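PDB 5C2V: hydrazine synthase subunit beta from Candidatus Kuenenia stuttgartiensis, which forms part of the complex that condenses nitric oxide with ammonium into hydrazine, and may modulate passage of the hydroxylamine intermediate through a tunnel between the active sites. Local coordinates for residues W98-K103 with G143-E148; V157-T162 with R193-T198; V8-P13 with N31-S36. All coordinates share one frame; numbering follows the deposited sequence.

Interactions 1 and 2 are buried contacts between successive blades of the propeller, their centres about 8 Å apart, whereas interaction 3 is partly buried and lies about 21 Å from the chain centre. The first two share one sheet: strands 144-149 and 155-160 are neighbours in it, and Glu148 N approaches Val157 O at 2.9 Å. Interaction 1 sets the first strands of two blades side by side, joined by water, thioether and charge. Interaction 2 packs branched aliphatic side chains, with a charged pair at one end. Interaction 3, its centre about 21 and 27 Å from theirs, relies instead on a backbone hydrogen bond between two loops.

Interaction 1: residues W98-K103 with G143-E148; sequences WPSGIK and GPRMVE
Lys103 and Glu148 supply the charged contact between these two strands: the lysine NZ is 3.5 Å from Glu148 OE2, a salt bridge, and the two side chains run obliquely to one another. Glu148 OE1 is used elsewhere, accepting from Tyr197 N, so the carboxylate links two partners.

The second polar link runs through a water. It donates to Ser100 O at 2.9 Å and accepts from Arg145 NE at 2.7 Å; the water sits at the edge of the Arg145 guanidinium, in its plane, and a further bond to Arg145 O is weak. Arg145 has its CG anti to the backbone N (chi1 -178°), and a bend at chi2 lays Arg145 CD 3.8 Å from Ser100 CB. The far end of the guanidinium is held by Glu69 of the gamma subunit through NH2.

Apolar contact centres on Met146. Bends at chi2 and chi3 bring Met146 SD to 4.1 Å from Gly101 CA and 3.8 Å from Lys103 CE, so the thioether bridges two residues of 99-103. Val147 CG2 adds a lighter touch, 4.1 Å from Lys103 CD.

The strand axes lie only 4° from parallel and approach to 5.4 Å, yet no direct hydrogen bond joins the segments. Parallel first strands of successive four-stranded sheets, meeting through side chains and water, are characteristic of adjoining blades in a beta-propeller, here of the YncE-like family.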
loop_
_atom_site.group_PDB
_atom_site.type_symbol
_atom_site.label_atom_id
_atom_site.label_comp_id
_atom_site.label_asym_id
_atom_site.label_seq_id
_atom_site.Cartn_x
_atom_site.Cartn_y
_atom_site.Cartn_z
ATOM N N TRP B 98 -7.297 41.359 -46.737
ATOM C CA TRP B 98 -6.846 41.413 -45.351
ATOM C C TRP B 98 -5.454 40.841 -45.152
ATOM O O TRP B 98 -5.319 39.720 -44.652
ATOM C CB TRP B 98 -7.821 40.681 -44.435
ATOM C CG TRP B 98 -7.654 41.080 -43.013
ATOM C CD1 TRP B 98 -6.526 40.978 -42.246
ATOM C CD2 TRP B 98 -8.638 41.717 -42.198
ATOM N NE1 TRP B 98 -6.765 41.482 -40.991
ATOM C CE2 TRP B 98 -8.052 41.944 -40.941
ATOM C CE3 TRP B 98 -9.964 42.104 -42.408
ATOM C CZ2 TRP B 98 -8.750 42.541 -39.902
ATOM C CZ3 TRP B 98 -10.652 42.697 -41.371
ATOM C CH2 TRP B 98 -10.046 42.906 -40.134
ATOM N N PRO B 99 -4.412 41.562 -45.592
ATOM C CA PRO B 99 -3.154 40.961 -45.153
ATOM C C PRO B 99 -3.059 40.987 -43.628
ATOM O O PRO B 99 -3.167 42.056 -43.026
ATOM C CB PRO B 99 -2.099 41.862 -45.796
ATOM C CG PRO B 99 -2.793 43.177 -46.009
ATOM C CD PRO B 99 -4.225 42.837 -46.305
ATOM N N SER B 100 -2.855 39.825 -43.015
ATOM C CA SER B 100 -2.685 39.757 -41.567
ATOM C C SER B 100 -1.232 39.627 -41.126
ATOM O O SER B 100 -0.938 39.653 -39.930
ATOM C CB SER B 100 -3.504 38.597 -41.000
ATOM O OG SER B 100 -3.155 37.378 -41.626
ATOM N N GLY B 101 -0.325 39.492 -42.085
ATOM C CA GLY B 101 1.074 39.302 -41.757
ATOM C C GLY B 101 1.999 39.376 -42.952
ATOM O O GLY B 101 1.602 39.106 -44.090
ATOM N N ILE B 102 3.251 39.723 -42.677
ATOM C CA ILE B 102 4.245 39.927 -43.718
ATOM C C ILE B 102 5.642 39.602 -43.192
ATOM O O ILE B 102 5.938 39.855 -42.024
ATOM C CB ILE B 102 4.186 41.376 -44.246
ATOM C CG1 ILE B 102 5.096 41.566 -45.459
ATOM C CG2 ILE B 102 4.500 42.377 -43.134
ATOM C CD1 ILE B 102 4.835 42.856 -46.200
ATOM N N LYS B 103 6.494 39.032 -44.041
ATOM C CA LYS B 103 7.876 38.754 -43.640
ATOM C C LYS B 103 8.874 38.885 -44.786
ATOM O O LYS B 103 8.585 38.517 -45.919
ATOM C CB LYS B 103 7.985 37.360 -43.019
ATOM C CG LYS B 103 7.625 37.336 -41.546
ATOM C CD LYS B 103 7.056 36.009 -41.120
ATOM C CE LYS B 103 6.783 36.000 -39.624
ATOM N NZ LYS B 103 7.593 37.015 -38.904
ATOM N N GLY B 143 -7.850 31.349 -45.715
ATOM C CA GLY B 143 -7.456 32.107 -44.541
ATOM C C GLY B 143 -6.071 31.905 -43.954
ATOM O O GLY B 143 -5.956 31.584 -42.770
ATOM N N PRO B 144 -5.008 32.061 -44.766
ATOM C CA PRO B 144 -3.707 32.057 -44.089
ATOM C C PRO B 144 -3.601 33.233 -43.121
ATOM O O PRO B 144 -3.810 34.373 -43.531
ATOM C CB PRO B 144 -2.702 32.204 -45.240
ATOM C CG PRO B 144 -3.469 31.878 -46.487
ATOM C CD PRO B 144 -4.885 32.265 -46.219
ATOM N N ARG B 145 -3.275 32.962 -41.861
ATOM C CA ARG B 145 -3.151 34.027 -40.868
ATOM C C ARG B 145 -1.791 34.720 -40.901
ATOM O O ARG B 145 -1.697 35.945 -40.837
ATOM C CB ARG B 145 -3.415 33.472 -39.467
ATOM C CG ARG B 145 -3.363 34.513 -38.358
ATOM C CD ARG B 145 -4.286 35.688 -38.647
ATOM N NE ARG B 145 -4.317 36.638 -37.539
ATOM C CZ ARG B 145 -5.317 36.738 -36.668
ATOM N NH1 ARG B 145 -6.378 35.951 -36.781
ATOM N NH2 ARG B 145 -5.259 37.629 -35.688
ATOM N N MET B 146 -0.741 33.914 -41.004
ATOM C CA MET B 146 0.630 34.393 -40.886
ATOM C C MET B 146 1.552 33.449 -41.647
ATOM O O MET B 146 1.224 32.276 -41.825
ATOM C CB MET B 146 1.030 34.485 -39.407
ATOM C CG MET B 146 2.497 34.784 -39.128
ATOM S SD MET B 146 3.035 36.402 -39.704
ATOM C CE MET B 146 2.654 37.410 -38.275
ATOM N N VAL B 147 2.696 33.946 -42.106
ATOM C CA VAL B 147 3.701 33.060 -42.669
ATOM C C VAL B 147 4.943 33.071 -41.789
ATOM O O VAL B 147 5.002 33.812 -40.815
ATOM C CB VAL B 147 4.083 33.477 -44.097
ATOM C CG1 VAL B 147 2.908 33.273 -45.040
ATOM C CG2 VAL B 147 4.552 34.924 -44.117
ATOM N N GLU B 148 5.918 32.231 -42.119
ATOM C CA GLU B 148 7.240 32.301 -41.503
ATOM C C GLU B 148 8.286 31.740 -42.463
ATOM O O GLU B 148 8.026 30.756 -43.154
ATOM C CB GLU B 148 7.257 31.549 -40.168
ATOM C CG GLU B 148 8.628 31.401 -39.517
ATOM C CD GLU B 148 9.084 32.645 -38.772
ATOM O OE1 GLU B 148 9.634 32.503 -37.660
ATOM O OE2 GLU B 148 8.916 33.763 -39.301
HETATM O O HOH W 1 -1.911 37.785 -37.989
#

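Interaction 2: residues V157-T162 with R193-T198; sequences VAILDT and RDVVYT
Ile159 packs against Val195 where two successive blades of the beta-propeller meet: strand 155-160 is the second strand of one four-stranded sheet, and strand 190-197 the first of the next. The two segments run nearly antiparallel, at 158°, but their axes come no nearer than 7.2 Å, and side chains, not backbone bonds, fill the interval.

From its CB, Ile159 splits into two branches. Ile159 CG2 rests 3.6 Å from Val195 CB. Ile159 CG1 takes the position between the backbone N and the carbonyl carbon (chi1 44°), which brings it 3.9 Å from Val195 CG1. Ile159 and Val195 lie flank to flank, pointing opposite ways. The isoleucine chain then extends to Ile159 CD1, which ends 3.4 Å from Asp194 N, over the backbone of the partner strand. Ile159 also touches Val170 of its own sheet and Val206 of the next.

At one end of the contact the chemistry turns ionic. Arg193 NH2, whose place in the model is less sure, donates to Asp161 OD2 at 2.9 Å, with the oxygen at the edge of the guanidinium and in its plane; the carboxylate is turned 58° to that plane. Both charges have other partners: Asp161 OD1 pairs with Arg168, and Arg193 NH1 with Glu69 of the gamma subunit.

At the other end, Val157 lies obliquely against the Tyr197 ring: Val157 CG2 is 3.7 Å from Val195 CG2 and 3.5 Å from Tyr197 CE2.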
loop_
_atom_site.group_PDB
_atom_site.type_symbol
_atom_site.label_atom_id
_atom_site.label_comp_id
_atom_site.label_asym_id
_atom_site.label_seq_id
_atom_site.Cartn_x
_atom_site.Cartn_y
_atom_site.Cartn_z
ATOM N N VAL B 157 6.535 28.478 -44.328
ATOM C CA VAL B 157 5.378 27.845 -43.704
ATOM C C VAL B 157 4.237 28.842 -43.551
ATOM O O VAL B 157 4.463 30.020 -43.275
ATOM C CB VAL B 157 5.721 27.241 -42.325
ATOM C CG1 VAL B 157 6.673 26.068 -42.481
ATOM C CG2 VAL B 157 6.306 28.296 -41.401
ATOM N N ALA B 158 3.011 28.371 -43.747
ATOM C CA ALA B 158 1.844 29.232 -43.592
ATOM C C ALA B 158 0.755 28.550 -42.779
ATOM O O ALA B 158 0.271 27.481 -43.150
ATOM C CB ALA B 158 1.305 29.645 -44.951
ATOM N N ILE B 159 0.372 29.167 -41.666
ATOM C CA ILE B 159 -0.752 28.663 -40.894
ATOM C C ILE B 159 -2.053 29.030 -41.588
ATOM O O ILE B 159 -2.323 30.203 -41.859
ATOM C CB ILE B 159 -0.771 29.210 -39.454
ATOM C CG1 ILE B 159 -0.468 30.709 -39.442
ATOM C CG2 ILE B 159 0.225 28.457 -38.590
ATOM C CD1 ILE B 159 -0.661 31.355 -38.094
ATOM N N LEU B 160 -2.863 28.020 -41.876
ATOM C CA LEU B 160 -4.160 28.262 -42.473
ATOM C C LEU B 160 -5.210 28.192 -41.385
ATOM O O LEU B 160 -5.493 27.122 -40.848
ATOM C CB LEU B 160 -4.465 27.246 -43.574
ATOM C CG LEU B 160 -3.360 26.963 -44.590
ATOM C CD1 LEU B 160 -3.834 25.932 -45.601
ATOM C CD2 LEU B 160 -2.924 28.243 -45.284
ATOM N N ASP B 161 -5.794 29.340 -41.068
ATOM C CA ASP B 161 -6.865 29.376 -40.095
ATOM C C ASP B 161 -8.136 29.440 -40.916
ATOM O O ASP B 161 -8.453 30.463 -41.523
ATOM C CB ASP B 161 -6.718 30.576 -39.157
ATOM C CG ASP B 161 -7.691 30.538 -37.999
ATOM O OD1 ASP B 161 -8.148 29.433 -37.638
ATOM O OD2 ASP B 161 -7.990 31.613 -37.438
ATOM N N THR B 162 -8.864 28.332 -40.926
ATOM C CA THR B 162 -9.935 28.140 -41.886
ATOM C C THR B 162 -11.275 28.096 -41.182
ATOM O O THR B 162 -11.541 27.194 -40.388
ATOM C CB THR B 162 -9.731 26.850 -42.699
ATOM O OG1 THR B 162 -8.556 26.978 -43.509
ATOM C CG2 THR B 162 -10.928 26.592 -43.601
ATOM N N ARG B 193 -3.182 31.624 -34.360
ATOM C CA ARG B 193 -2.753 33.019 -34.403
ATOM C C ARG B 193 -1.305 33.320 -34.808
ATOM O O ARG B 193 -0.984 34.469 -35.113
ATOM C CB ARG B 193 -3.018 33.646 -33.034
ATOM C CG ARG B 193 -4.489 33.708 -32.659
ATOM C CD ARG B 193 -5.233 34.676 -33.564
ATOM N NE ARG B 193 -6.179 33.980 -34.425
ATOM C CZ ARG B 193 -7.491 33.970 -34.236
ATOM N NH1 ARG B 193 -8.025 34.633 -33.216
ATOM N NH2 ARG B 193 -8.266 33.291 -35.066
ATOM N N ASP B 194 -0.435 32.314 -34.816
ATOM C CA ASP B 194 0.972 32.561 -35.141
ATOM C C ASP B 194 1.729 31.289 -35.527
ATOM O O ASP B 194 1.296 30.181 -35.214
ATOM C CB ASP B 194 1.674 33.248 -33.966
ATOM C CG ASP B 194 2.797 34.167 -34.412
ATOM O OD1 ASP B 194 3.256 34.035 -35.566
ATOM O OD2 ASP B 194 3.218 35.027 -33.609
ATOM N N VAL B 195 2.862 31.457 -36.202
ATOM C CA VAL B 195 3.799 30.356 -36.412
ATOM C C VAL B 195 5.248 30.851 -36.340
ATOM O O VAL B 195 5.592 31.861 -36.953
ATOM C CB VAL B 195 3.553 29.652 -37.765
ATOM C CG1 VAL B 195 3.376 30.672 -38.885
ATOM C CG2 VAL B 195 4.673 28.668 -38.079
ATOM N N VAL B 196 6.095 30.148 -35.589
ATOM C CA VAL B 196 7.512 30.515 -35.531
ATOM C C VAL B 196 8.431 29.330 -35.811
ATOM O O VAL B 196 8.044 28.178 -35.640
ATOM C CB VAL B 196 7.896 31.118 -34.162
ATOM C CG1 VAL B 196 7.176 32.439 -33.935
ATOM C CG2 VAL B 196 7.604 30.136 -33.040
ATOM N N TYR B 197 9.652 29.634 -36.244
ATOM C CA TYR B 197 10.662 28.618 -36.526
ATOM C C TYR B 197 11.732 28.590 -35.443
ATOM O O TYR B 197 12.068 29.623 -34.864
ATOM C CB TYR B 197 11.323 28.871 -37.885
ATOM C CG TYR B 197 10.917 27.915 -38.986
ATOM C CD1 TYR B 197 11.441 26.630 -39.047
ATOM C CD2 TYR B 197 10.034 28.308 -39.982
ATOM C CE1 TYR B 197 11.080 25.759 -40.059
ATOM C CE2 TYR B 197 9.670 27.446 -40.996
ATOM C CZ TYR B 197 10.193 26.172 -41.031
ATOM O OH TYR B 197 9.831 25.310 -42.040
ATOM N N THR B 198 12.265 27.404 -35.170
ATOM C CA THR B 198 13.411 27.276 -34.281
ATOM C C THR B 198 14.676 27.667 -35.042
ATOM O O THR B 198 14.756 27.460 -36.253
ATOM C CB THR B 198 13.548 25.844 -33.724
ATOM O OG1 THR B 198 13.603 24.909 -34.809
ATOM C CG2 THR B 198 12.367 25.508 -32.829
#

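Interaction 3: residues V8-P13 with N31-S36; sequences VKTDLP and NQSGHS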
loop_
_atom_site.group_PDB
_atom_site.type_symbol
_atom_site.label_atom_id
_atom_site.label_comp_id
_atom_site.label_asym_id
_atom_site.label_seq_id
_atom_site.Cartn_x
_atom_site.Cartn_y
_atom_site.Cartn_z
ATOM N N VAL B 8 -17.495 53.856 -35.492
ATOM C CA VAL B 8 -17.269 54.629 -34.273
ATOM C C VAL B 8 -15.810 55.068 -34.154
ATOM O O VAL B 8 -14.894 54.263 -34.316
ATOM C CB VAL B 8 -17.656 53.829 -33.015
ATOM C CG1 VAL B 8 -17.567 54.710 -31.779
ATOM C CG2 VAL B 8 -19.056 53.253 -33.162
ATOM N N LYS B 9 -15.605 56.351 -33.867
ATOM C CA LYS B 9 -14.264 56.923 -33.774
ATOM C C LYS B 9 -13.644 56.824 -32.380
ATOM O O LYS B 9 -14.333 56.947 -31.368
ATOM C CB LYS B 9 -14.287 58.387 -34.217
ATOM C CG LYS B 9 -12.965 58.866 -34.785
ATOM C CD LYS B 9 -13.077 60.263 -35.360
ATOM C CE LYS B 9 -13.324 60.208 -36.855
ATOM N NZ LYS B 9 -13.283 61.554 -37.472
ATOM N N THR B 10 -12.333 56.596 -32.345
ATOM C CA THR B 10 -11.577 56.589 -31.096
ATOM C C THR B 10 -10.254 57.338 -31.257
ATOM O O THR B 10 -9.683 57.379 -32.347
ATOM C CB THR B 10 -11.293 55.154 -30.611
ATOM O OG1 THR B 10 -10.499 55.198 -29.418
ATOM C CG2 THR B 10 -10.551 54.362 -31.679
ATOM N N ASP B 11 -9.776 57.936 -30.170
ATOM C CA ASP B 11 -8.507 58.658 -30.188
ATOM C C ASP B 11 -7.341 57.738 -29.840
ATOM O O ASP B 11 -6.178 58.133 -29.927
ATOM C CB ASP B 11 -8.543 59.838 -29.214
ATOM C CG ASP B 11 -9.659 60.818 -29.522
ATOM O OD1 ASP B 11 -10.051 60.925 -30.703
ATOM O OD2 ASP B 11 -10.142 61.483 -28.582
ATOM N N LEU B 12 -7.660 56.508 -29.447
ATOM C CA LEU B 12 -6.657 55.564 -28.965
ATOM C C LEU B 12 -6.052 54.731 -30.093
ATOM O O LEU B 12 -6.772 54.245 -30.965
ATOM C CB LEU B 12 -7.274 54.646 -27.909
ATOM C CG LEU B 12 -7.964 55.374 -26.753
ATOM C CD1 LEU B 12 -8.614 54.385 -25.804
ATOM C CD2 LEU B 12 -6.977 56.262 -26.016
ATOM N N PRO B 13 -4.718 54.570 -30.077
ATOM C CA PRO B 13 -3.976 53.836 -31.112
ATOM C C PRO B 13 -4.304 52.343 -31.174
ATOM O O PRO B 13 -4.427 51.806 -32.276
ATOM C CB PRO B 13 -2.513 54.051 -30.709
ATOM C CG PRO B 13 -2.558 54.331 -29.251
ATOM C CD PRO B 13 -3.826 55.098 -29.031
ATOM N N ASN B 31 -0.536 50.322 -35.047
ATOM C CA ASN B 31 -1.718 50.753 -34.316
ATOM C C ASN B 31 -2.965 50.518 -35.152
ATOM O O ASN B 31 -3.174 51.174 -36.172
ATOM C CB ASN B 31 -1.603 52.229 -33.927
ATOM C CG ASN B 31 -0.368 52.518 -33.095
ATOM O OD1 ASN B 31 0.045 51.702 -32.270
ATOM N ND2 ASN B 31 0.229 53.685 -33.308
ATOM N N GLN B 32 -3.797 49.581 -34.711
ATOM C CA GLN B 32 -4.962 49.173 -35.484
ATOM C C GLN B 32 -6.012 50.273 -35.528
ATOM O O GLN B 32 -6.601 50.542 -36.576
ATOM C CB GLN B 32 -5.568 47.893 -34.905
ATOM C CG GLN B 32 -6.643 47.275 -35.780
ATOM C CD GLN B 32 -7.431 46.197 -35.069
ATOM O OE1 GLN B 32 -7.781 46.336 -33.896
ATOM N NE2 GLN B 32 -7.716 45.109 -35.776
ATOM N N SER B 33 -6.242 50.909 -34.386
ATOM C CA SER B 33 -7.250 51.955 -34.285
ATOM C C SER B 33 -6.664 53.330 -34.591
ATOM O O SER B 33 -7.393 54.316 -34.680
ATOM C CB SER B 33 -7.881 51.950 -32.892
ATOM O OG SER B 33 -8.438 50.684 -32.589
ATOM N N GLY B 34 -5.346 53.392 -34.750
ATOM C CA GLY B 34 -4.676 54.649 -35.031
ATOM C C GLY B 34 -4.335 54.835 -36.496
ATOM O O GLY B 34 -3.982 55.937 -36.919
ATOM N N HIS B 35 -4.448 53.754 -37.266
ATOM C CA HIS B 35 -4.136 53.759 -38.694
ATOM C C HIS B 35 -2.729 54.289 -38.960
ATOM O O HIS B 35 -2.493 54.993 -39.943
ATOM C CB HIS B 35 -5.169 54.583 -39.466
ATOM C CG HIS B 35 -6.586 54.225 -39.142
ATOM N ND1 HIS B 35 -7.247 53.180 -39.752
ATOM C CD2 HIS B 35 -7.465 54.768 -38.270
ATOM C CE1 HIS B 35 -8.473 53.096 -39.270
ATOM N NE2 HIS B 35 -8.633 54.049 -38.368
ATOM N N SER B 36 -1.801 53.943 -38.073
ATOM C CA SER B 36 -0.421 54.404 -38.174
ATOM C C SER B 36 0.533 53.436 -37.482
ATOM O O SER B 36 0.113 52.412 -36.944
ATOM C CB SER B 36 -0.279 55.802 -37.568
ATOM O OG SER B 36 -0.676 55.809 -36.207
#
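Pro13 and Gly34 bring the two backbones together, their CA atoms 4.1 Å apart. The segment 8-13 has no regular secondary structure, while 32-34 has helical backbone angles without the regular bonds and forms the bend of a tight loop. Across the contact, Ser33 N donates to Pro13 O at 2.9 Å. This bond is clearly bent (132° at the hydrogen), and the donor is tilted 32° from the carbonyl plane. Each loop also has an internal bond. Thr10 OG1 accepts from Leu12 N at 3.1 Å in a nearly straight bond (167°), an ST turn that shapes the chain just ahead of the proline. In the other segment, Asn31 N donates to Ser36 O at 2.9 Å, closing the base of the loop.

Among the side chains, Pro13 gives up the most surface, to Asn31 and to the Ser33 turn. Asn31 CG stands anti to its own carbonyl carbon, which sets the flat amide facing Pro13, with Pro13 CB over its plane, 3.6 Å from Asn31 CG. Asn31 CB also meets Pro13 O at 3.3 Å, so the asparagine touches both ring and carbonyl. Its ND2 is engaged by Thr38 OG1. Ser33 contributes its CB: Leu12 O is 3.2 Å from Ser33 CB, and the methyl Thr10 CG2 lies 3.8 Å from that same carbon.

Leu12 and Pro13 also pack on the gamma subunit, against its Arg44 and Gly12 respectively, so this loop pair borders a subunit interface. Within the chain, 31-36 is the turn of the hairpin between strands 26-31 and 36-41. The loop segment 8-13 leads into strand 15-20, which flanks strand 26-31 in the same antiparallel sheet.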